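Local coordinates for protein gluconate kinase (Lactobacillus acidophilus, PDB 3LL3) that probably phosphorylates gluconate or a related sugar substrate at the expense of ATP, as a member of the FGGY family of carbohydrate kinases, and binds D-xylulose and ATP, at residues Met80-Gly85 / Thr94-Trp99; Ala132-Leu137 / Thr179-Leu184. All coordinates share one frame; numbering follows the deposited sequence.

Contact 1. Residues Met80-Gly85 / Thr94-Trp99. With XUL (D-xylulose), chain E.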
HETATM    1  N   MSE A  80       8.424   8.537  31.304  1.00 27.96           N
HETATM    2  CA  MSE A  80       9.418   7.518  31.615  1.00 28.35           C
HETATM    3  C   MSE A  80      10.673   7.668  30.773  1.00 26.62           C
HETATM    4  O   MSE A  80      10.662   8.364  29.766  1.00 26.25           O
HETATM    5  CB  MSE A  80       8.837   6.133  31.379  1.00 27.64           C
HETATM    6  CG  MSE A  80       7.619   5.844  32.214  1.00 31.99           C
HETATM    7 SE   MSE A  80       6.994   3.997  31.984  1.00 45.09          SE
HETATM    8  CE  MSE A  80       8.375   3.104  33.095  1.00 27.93           C
ATOM      9  N   HIS A  81      11.750   7.028  31.223  1.00 25.70           N
ATOM     10  CA  HIS A  81      12.951   6.839  30.423  1.00 26.47           C
ATOM     11  C   HIS A  81      13.814   8.097  30.294  1.00 25.96           C
ATOM     12  O   HIS A  81      14.795   8.093  29.555  1.00 26.14           O
ATOM     13  CB  HIS A  81      12.601   6.313  29.017  1.00 26.42           C
ATOM     14  CG  HIS A  81      11.597   5.198  29.007  1.00 29.10           C
ATOM     15  ND1 HIS A  81      11.760   4.032  29.728  1.00 27.74           N
ATOM     16  CD2 HIS A  81      10.424   5.063  28.342  1.00 30.47           C
ATOM     17  CE1 HIS A  81      10.721   3.241  29.528  1.00 29.44           C
ATOM     18  NE2 HIS A  81       9.898   3.840  28.687  1.00 31.43           N
ATOM     19  N   SER A  82      13.462   9.168  30.994  1.00 23.70           N
ATOM     20  CA  SER A  82      14.250  10.392  30.892  1.00 25.91           C
ATOM     21  C   SER A  82      15.552  10.241  31.686  1.00 27.79           C
ATOM     22  O   SER A  82      15.626   9.472  32.638  1.00 25.50           O
ATOM     23  CB  SER A  82      13.473  11.620  31.374  1.00 25.74           C
ATOM     24  OG  SER A  82      13.369  11.659  32.797  1.00 27.95           O
ATOM     25  N   LEU A  83      16.572  10.985  31.279  1.00 27.30           N
ATOM     26  CA  LEU A  83      17.888  10.860  31.875  1.00 27.84           C
ATOM     27  C   LEU A  83      18.518  12.234  32.037  1.00 27.47           C
ATOM     28  O   LEU A  83      18.570  13.020  31.093  1.00 26.65           O
ATOM     29  CB  LEU A  83      18.775   9.977  31.001  1.00 26.67           C
ATOM     30  CG  LEU A  83      20.191   9.772  31.540  1.00 29.38           C
ATOM     31  CD1 LEU A  83      20.111   9.156  32.935  1.00 27.42           C
ATOM     32  CD2 LEU A  83      21.008   8.896  30.598  1.00 27.79           C
ATOM     33  N   ILE A  84      18.990  12.507  33.247  1.00 28.25           N
ATOM     34  CA  ILE A  84      19.603  13.786  33.587  1.00 28.54           C
ATOM     35  C   ILE A  84      20.839  13.534  34.430  1.00 30.05           C
ATOM     36  O   ILE A  84      20.774  12.756  35.387  1.00 28.55           O
ATOM     37  CB  ILE A  84      18.676  14.616  34.485  1.00 30.02           C
ATOM     38  CG1 ILE A  84      17.344  14.908  33.791  1.00 27.52           C
ATOM     39  CG2 ILE A  84      19.378  15.899  34.952  1.00 27.03           C
ATOM     40  CD1 ILE A  84      16.316  15.506  34.725  1.00 28.95           C
ATOM     41  N   GLY A  85      21.941  14.215  34.110  1.00 30.46           N
ATOM     42  CA  GLY A  85      23.164  14.101  34.896  1.00 30.47           C
ATOM     43  C   GLY A  85      23.419  15.292  35.823  1.00 32.51           C
ATOM     44  O   GLY A  85      23.320  16.447  35.409  1.00 33.55           O
ATOM     45  N   THR A  94      23.511  18.092  32.134  1.00 32.29           N
ATOM     46  CA  THR A  94      22.826  17.819  30.876  1.00 33.76           C
ATOM     47  C   THR A  94      21.400  18.341  30.990  1.00 32.51           C
ATOM     48  O   THR A  94      20.928  18.648  32.083  1.00 32.97           O
ATOM     49  CB  THR A  94      22.685  16.300  30.613  1.00 33.79           C
ATOM     50  OG1 THR A  94      21.799  15.742  31.584  1.00 32.03           O
ATOM     51  CG2 THR A  94      24.020  15.571  30.706  1.00 32.93           C
ATOM     52  N   ASN A  95      20.713  18.438  29.863  1.00 34.94           N
ATOM     53  CA  ASN A  95      19.261  18.608  29.885  1.00 34.28           C
ATOM     54  C   ASN A  95      18.596  17.274  30.200  1.00 33.45           C
ATOM     55  O   ASN A  95      19.269  16.263  30.406  1.00 31.97           O
ATOM     56  CB  ASN A  95      18.758  19.112  28.534  1.00 34.39           C
ATOM     57  CG  ASN A  95      19.084  20.570  28.299  1.00 35.98           C
ATOM     58  OD1 ASN A  95      18.943  21.400  29.190  1.00 38.24           O
ATOM     59  ND2 ASN A  95      19.510  20.890  27.085  1.00 41.23           N
ATOM     60  N   SER A  96      17.269  17.261  30.220  1.00 33.90           N
ATOM     61  CA  SER A  96      16.555  16.010  30.364  1.00 32.24           C
ATOM     62  C   SER A  96      16.483  15.362  28.996  1.00 32.77           C
ATOM     63  O   SER A  96      15.830  15.882  28.091  1.00 36.81           O
ATOM     64  CB  SER A  96      15.155  16.243  30.925  1.00 32.98           C
ATOM     65  OG  SER A  96      14.455  15.018  31.041  1.00 32.54           O
ATOM     66  N   ILE A  97      17.169  14.239  28.837  1.00 31.24           N
ATOM     67  CA  ILE A  97      17.162  13.511  27.575  1.00 29.99           C
ATOM     68  C   ILE A  97      15.947  12.595  27.565  1.00 30.98           C
ATOM     69  O   ILE A  97      15.937  11.574  28.251  1.00 30.26           O
ATOM     70  CB  ILE A  97      18.448  12.680  27.417  1.00 30.47           C
ATOM     71  CG1 ILE A  97      19.677  13.568  27.613  1.00 28.68           C
ATOM     72  CG2 ILE A  97      18.496  12.002  26.055  1.00 29.07           C
ATOM     73  CD1 ILE A  97      20.961  12.848  27.387  1.00 34.56           C
ATOM     74  N   THR A  98      14.912  12.965  26.812  1.00 30.88           N
ATOM     75  CA  THR A  98      13.631  12.249  26.884  1.00 30.39           C
ATOM     76  C   THR A  98      13.630  10.897  26.199  1.00 29.38           C
ATOM     77  O   THR A  98      14.539  10.563  25.447  1.00 28.42           O
ATOM     78  CB  THR A  98      12.481  13.067  26.276  1.00 29.61           C
ATOM     79  OG1 THR A  98      12.597  13.066  24.845  1.00 28.52           O
ATOM     80  CG2 THR A  98      12.512  14.496  26.816  1.00 31.58           C
ATOM     81  N   TRP A  99      12.572  10.128  26.439  1.00 29.79           N
ATOM     82  CA  TRP A  99      12.453   8.815  25.839  1.00 29.65           C
ATOM     83  C   TRP A  99      12.611   8.905  24.319  1.00 31.43           C
ATOM     84  O   TRP A  99      13.104   7.972  23.710  1.00 29.54           O
ATOM     85  CB  TRP A  99      11.108   8.174  26.187  1.00 29.97           C
ATOM     86  CG  TRP A  99       9.977   8.849  25.505  1.00 32.89           C
ATOM     87  CD1 TRP A  99       9.259   9.918  25.966  1.00 33.47           C
ATOM     88  CD2 TRP A  99       9.445   8.532  24.217  1.00 32.81           C
ATOM     89  NE1 TRP A  99       8.310  10.277  25.043  1.00 32.82           N
ATOM     90  CE2 TRP A  99       8.401   9.441  23.962  1.00 31.50           C
ATOM     91  CE3 TRP A  99       9.745   7.558  23.261  1.00 31.73           C
ATOM     92  CZ2 TRP A  99       7.651   9.410  22.782  1.00 32.08           C
ATOM     93  CZ3 TRP A  99       9.007   7.527  22.099  1.00 34.40           C
ATOM     94  CH2 TRP A  99       7.967   8.446  21.867  1.00 32.45           C
TER
HETATM   95  C1  XUL E7778       5.749   3.681  28.562  1.00 44.45           C
HETATM   96  C2  XUL E7778       6.868   3.889  27.526  1.00 45.19           C
HETATM   97  C3  XUL E7778       7.035   5.263  26.819  1.00 44.11           C
HETATM   98  C4  XUL E7778       6.266   6.440  27.451  1.00 43.41           C
HETATM   99  C5  XUL E7778       6.850   6.914  28.795  1.00 40.47           C
HETATM  100  O1  XUL E7778       4.822   2.738  28.081  1.00 47.29           O
HETATM  101  O2  XUL E7778       7.581   2.959  27.234  1.00 41.71           O
HETATM  102  O3  XUL E7778       6.581   5.160  25.493  1.00 41.02           O
HETATM  103  O4  XUL E7778       6.309   7.509  26.535  1.00 46.77           O
HETATM  104  O5  XUL E7778       6.499   8.250  29.061  1.00 35.38           O
HETATM  105  O   HOH W   1      11.152  10.996  28.657  1.00 29.52           O

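Contact 2. Residues Ala132-Leu137 / Thr179-Leu184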
ATOM      1  N   ALA A 132      15.713   3.806  26.437  1.00 23.83           N
ATOM      2  CA  ALA A 132      16.178   3.447  27.779  1.00 26.72           C
ATOM      3  C   ALA A 132      17.444   4.182  28.212  1.00 27.21           C
ATOM      4  O   ALA A 132      18.418   4.274  27.449  1.00 26.11           O
ATOM      5  CB  ALA A 132      16.408   1.938  27.883  1.00 26.53           C
ATOM      6  N   PRO A 133      17.429   4.708  29.447  1.00 26.35           N
ATOM      7  CA  PRO A 133      18.596   5.242  30.153  1.00 26.47           C
ATOM      8  C   PRO A 133      19.859   4.372  30.022  1.00 27.04           C
ATOM      9  O   PRO A 133      20.929   4.905  29.768  1.00 24.95           O
ATOM     10  CB  PRO A 133      18.108   5.301  31.602  1.00 24.84           C
ATOM     11  CG  PRO A 133      16.673   5.689  31.447  1.00 25.73           C
ATOM     12  CD  PRO A 133      16.189   4.946  30.205  1.00 27.03           C
ATOM     13  N   ILE A 134      19.754   3.057  30.158  1.00 26.14           N
ATOM     14  CA  ILE A 134      20.970   2.258  30.050  1.00 24.06           C
ATOM     15  C   ILE A 134      21.710   2.459  28.708  1.00 26.63           C
ATOM     16  O   ILE A 134      22.938   2.553  28.683  1.00 26.26           O
ATOM     17  CB  ILE A 134      20.713   0.769  30.318  1.00 24.15           C
ATOM     18  CG1 ILE A 134      22.028  -0.015  30.235  1.00 24.80           C
ATOM     19  CG2 ILE A 134      19.675   0.222  29.370  1.00 24.05           C
ATOM     20  CD1 ILE A 134      21.890  -1.464  30.629  1.00 26.35           C
ATOM     21  N   TYR A 135      20.970   2.548  27.605  1.00 26.25           N
ATOM     22  CA  TYR A 135      21.590   2.737  26.286  1.00 25.01           C
ATOM     23  C   TYR A 135      22.105   4.157  26.112  1.00 28.06           C
ATOM     24  O   TYR A 135      23.140   4.388  25.474  1.00 29.32           O
ATOM     25  CB  TYR A 135      20.602   2.391  25.167  1.00 27.08           C
ATOM     26  CG  TYR A 135      20.235   0.937  25.151  1.00 24.87           C
ATOM     27  CD1 TYR A 135      21.201  -0.022  24.894  1.00 26.31           C
ATOM     28  CD2 TYR A 135      18.933   0.518  25.396  1.00 23.75           C
ATOM     29  CE1 TYR A 135      20.894  -1.367  24.874  1.00 25.40           C
ATOM     30  CE2 TYR A 135      18.608  -0.829  25.384  1.00 24.90           C
ATOM     31  CZ  TYR A 135      19.607  -1.770  25.119  1.00 24.58           C
ATOM     32  OH  TYR A 135      19.331  -3.112  25.105  1.00 25.85           O
ATOM     33  N   LYS A 136      21.393   5.108  26.691  1.00 26.13           N
ATOM     34  CA  LYS A 136      21.838   6.494  26.662  1.00 29.29           C
ATOM     35  C   LYS A 136      23.125   6.684  27.467  1.00 29.37           C
ATOM     36  O   LYS A 136      23.984   7.475  27.079  1.00 29.64           O
ATOM     37  CB  LYS A 136      20.743   7.418  27.197  1.00 27.01           C
ATOM     38  CG  LYS A 136      19.495   7.445  26.302  1.00 30.12           C
ATOM     39  CD  LYS A 136      18.386   8.290  26.913  1.00 27.23           C
ATOM     40  CE  LYS A 136      17.110   8.254  26.066  1.00 33.41           C
ATOM     41  NZ  LYS A 136      15.949   8.653  26.919  1.00 31.24           N
ATOM     42  N   LEU A 137      23.239   5.978  28.594  1.00 27.23           N
ATOM     43  CA  LEU A 137      24.419   6.060  29.455  1.00 28.34           C
ATOM     44  C   LEU A 137      25.636   5.445  28.765  1.00 31.04           C
ATOM     45  O   LEU A 137      26.729   5.998  28.818  1.00 32.95           O
ATOM     46  CB  LEU A 137      24.174   5.349  30.787  1.00 28.17           C
ATOM     47  CG  LEU A 137      23.230   6.041  31.759  1.00 30.30           C
ATOM     48  CD1 LEU A 137      22.822   5.084  32.877  1.00 28.53           C
ATOM     49  CD2 LEU A 137      23.898   7.302  32.321  1.00 29.51           C
ATOM     50  N   THR A 179      14.420   2.299  33.432  1.00 24.09           N
ATOM     51  CA  THR A 179      15.837   2.611  33.162  1.00 25.26           C
ATOM     52  C   THR A 179      16.531   1.565  32.290  1.00 24.39           C
ATOM     53  O   THR A 179      17.435   1.898  31.532  1.00 25.60           O
ATOM     54  CB  THR A 179      16.697   2.758  34.453  1.00 23.10           C
ATOM     55  OG1 THR A 179      16.696   1.526  35.178  1.00 24.02           O
ATOM     56  CG2 THR A 179      16.177   3.871  35.350  1.00 23.42           C
ATOM     57  N   GLY A 180      16.111   0.306  32.414  1.00 24.38           N
ATOM     58  CA  GLY A 180      16.787  -0.798  31.750  1.00 23.94           C
ATOM     59  C   GLY A 180      17.946  -1.291  32.610  1.00 24.50           C
ATOM     60  O   GLY A 180      18.814  -2.016  32.140  1.00 27.17           O
ATOM     61  N   ILE A 181      17.953  -0.894  33.879  1.00 26.05           N
ATOM     62  CA  ILE A 181      19.037  -1.262  34.798  1.00 25.14           C
ATOM     63  C   ILE A 181      18.475  -2.035  35.989  1.00 26.59           C
ATOM     64  O   ILE A 181      19.222  -2.661  36.733  1.00 25.22           O
ATOM     65  CB  ILE A 181      19.792  -0.019  35.305  1.00 25.54           C
ATOM     66  CG1 ILE A 181      20.146   0.898  34.139  1.00 26.34           C
ATOM     67  CG2 ILE A 181      21.071  -0.414  36.070  1.00 27.12           C
ATOM     68  CD1 ILE A 181      20.714   2.246  34.589  1.00 27.02           C
ATOM     69  N   LEU A 182      17.151  -2.011  36.152  1.00 25.17           N
ATOM     70  CA  LEU A 182      16.514  -2.666  37.297  1.00 23.05           C
ATOM     71  C   LEU A 182      16.329  -4.154  37.035  1.00 25.09           C
ATOM     72  O   LEU A 182      15.647  -4.543  36.090  1.00 25.12           O
ATOM     73  CB  LEU A 182      15.158  -2.030  37.588  1.00 25.01           C
ATOM     74  CG  LEU A 182      14.431  -2.536  38.841  1.00 24.74           C
ATOM     75  CD1 LEU A 182      15.074  -1.965  40.092  1.00 25.98           C
ATOM     76  CD2 LEU A 182      12.916  -2.222  38.811  1.00 24.56           C
ATOM     77  N   ASN A 183      16.920  -4.987  37.884  1.00 27.24           N
ATOM     78  CA  ASN A 183      16.787  -6.434  37.759  1.00 25.63           C
ATOM     79  C   ASN A 183      15.361  -6.890  38.082  1.00 27.20           C
ATOM     80  O   ASN A 183      14.796  -6.510  39.100  1.00 27.41           O
ATOM     81  CB  ASN A 183      17.804  -7.162  38.656  1.00 27.33           C
ATOM     82  CG  ASN A 183      17.839  -8.669  38.410  1.00 27.62           C
ATOM     83  OD1 ASN A 183      18.679  -9.161  37.663  1.00 33.17           O
ATOM     84  ND2 ASN A 183      16.923  -9.401  39.024  1.00 28.11           N
ATOM     85  N   LEU A 184      14.793  -7.720  37.219  1.00 27.23           N
ATOM     86  CA  LEU A 184      13.406  -8.155  37.383  1.00 28.46           C
ATOM     87  C   LEU A 184      13.204  -9.022  38.621  1.00 30.01           C
ATOM     88  O   LEU A 184      12.158  -8.956  39.255  1.00 29.10           O
ATOM     89  CB  LEU A 184      12.931  -8.923  36.153  1.00 24.53           C
ATOM     90  CG  LEU A 184      12.613  -8.099  34.905  1.00 27.23           C
ATOM     91  CD1 LEU A 184      12.385  -9.013  33.739  1.00 24.90           C
ATOM     92  CD2 LEU A 184      11.387  -7.221  35.103  1.00 27.13           C
TER

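Contact 1. Residues Met80-Gly85 / Thr94-Trp99
His81 and Trp99 touch through their CB atoms, 3.7 Å apart, and from this junction both rings reach the bound D-xylulose. The imidazole points NE2 at the keto oxygen O2 of the sugar, 2.9 Å away, in a nearly straight hydrogen bond (163° at the hydrogen). CB of Trp99 lies at the edge of that ring, while CB of Met80 covers one of its faces. Met80, a selenomethionine in this crystal, also gives its backbone N to sugar O5 at 3.0 Å, and its long, flexible side chain bends to lay SE beside C1. Trp99 holds CG between its own backbone N and carbonyl carbon (chi1 70°), which swings the indole away from 80-85 and puts one face beneath O4. NE1 stays 3.7 Å from O4, so this is packing by a broad flat surface.

Behind the pocket, a water accepts from Trp99 N and donates to Met80 O, bridging the two segments. Farther along, Leu83 and Ile97 form an antiparallel hydrogen-bonded pair: Ile97 N reaches Leu83 O at 2.9 Å (173°), and Leu83 N returns a more bent bond to Ile97 O. The small Ser82 and Ser96 fit side by side, with Ile84 CG1 against Ser96. Finally, Thr94 OG1 accepts from Gly85 N at 3.0 Å and donates its own hydrogen to Asn95 O, two roles a hydroxyl can fill at once. Gly178 O holds His81 ND1 from outside. The contact thus joins polar recognition of O2 and O5 to the flat face of one indole, with one backbone bridge behind them joining the segments that carry these groups.

Contact 2. Residues Ala132-Leu137 / Thr179-Leu184
Ile134 meets Thr179 first through its backbone: Ile134 N donates to Thr179 O at 2.9 Å, with the oxygen pointing almost straight at the donor. An amide in the first turn of a helix lacks an acceptor from the preceding turn, and the loop supplies one. The side chain of Ile134 then runs on along the same loop. Its CB packs 3.9 Å from Ile181 CG1, and the CG2 branch lies 3.5 Å from Thr179 O. Because CG1 stands anti to the backbone N (chi1 -178°), the longer branch is carried onward until CD1 rests 3.5 Å from Gly180 O. A glycine suits the passing loop, since a CB on Gly180 would collide with Ile134 CG2 and its backbone angles (phi 86°) also disfavour one.

Pro133, which needs no N-H at the start of a helix, lays its ring against the same carbonyl, with CB 3.5 Å from Thr179 O and CG 3.6 Å from Thr179 CA. Replacing it with a glycine would probably leave a gap beside the Thr179 backbone and let the first turn of the helix flex. Thr179 shapes its own loop as an ST turn, OG1 accepting from Ile181 N, and OG1 is also hydrogen-bonded to Ala176 O. Beyond the turn, the Ile181 and Leu137 side chains cross at about a right angle, meeting at their CD1 atoms.

The start of helix 133-143 is therefore braced by this loop, while Ile134 also touches Ile120 of helix 116-124, Tyr135 faces helices 105-114 and 116-124, and Leu184 reaches strand 281-284.

From the N terminus, the chain leaves strand 70-78 of the mixed sheet, enters 80-85, turns through eight residues and comes back as 94-99, so contact 1 closes a short, hairpin-like excursion. It then passes through helices 105-114 and 116-124 before contact 2 opens at 132-137, and it travels 41 residues, largely helical, before 179-184 closes that longer loop. The two loops follow in series and neither nest nor cross. In space they meet: Lys136 NZ of contact 2 probably hydrogen-bonds to Thr98 O and Ile97 O of contact 1, and Pro133 packs on His81. Helix 133-143 thereby ties the sugar-binding excursion to the loop following helix 173-176.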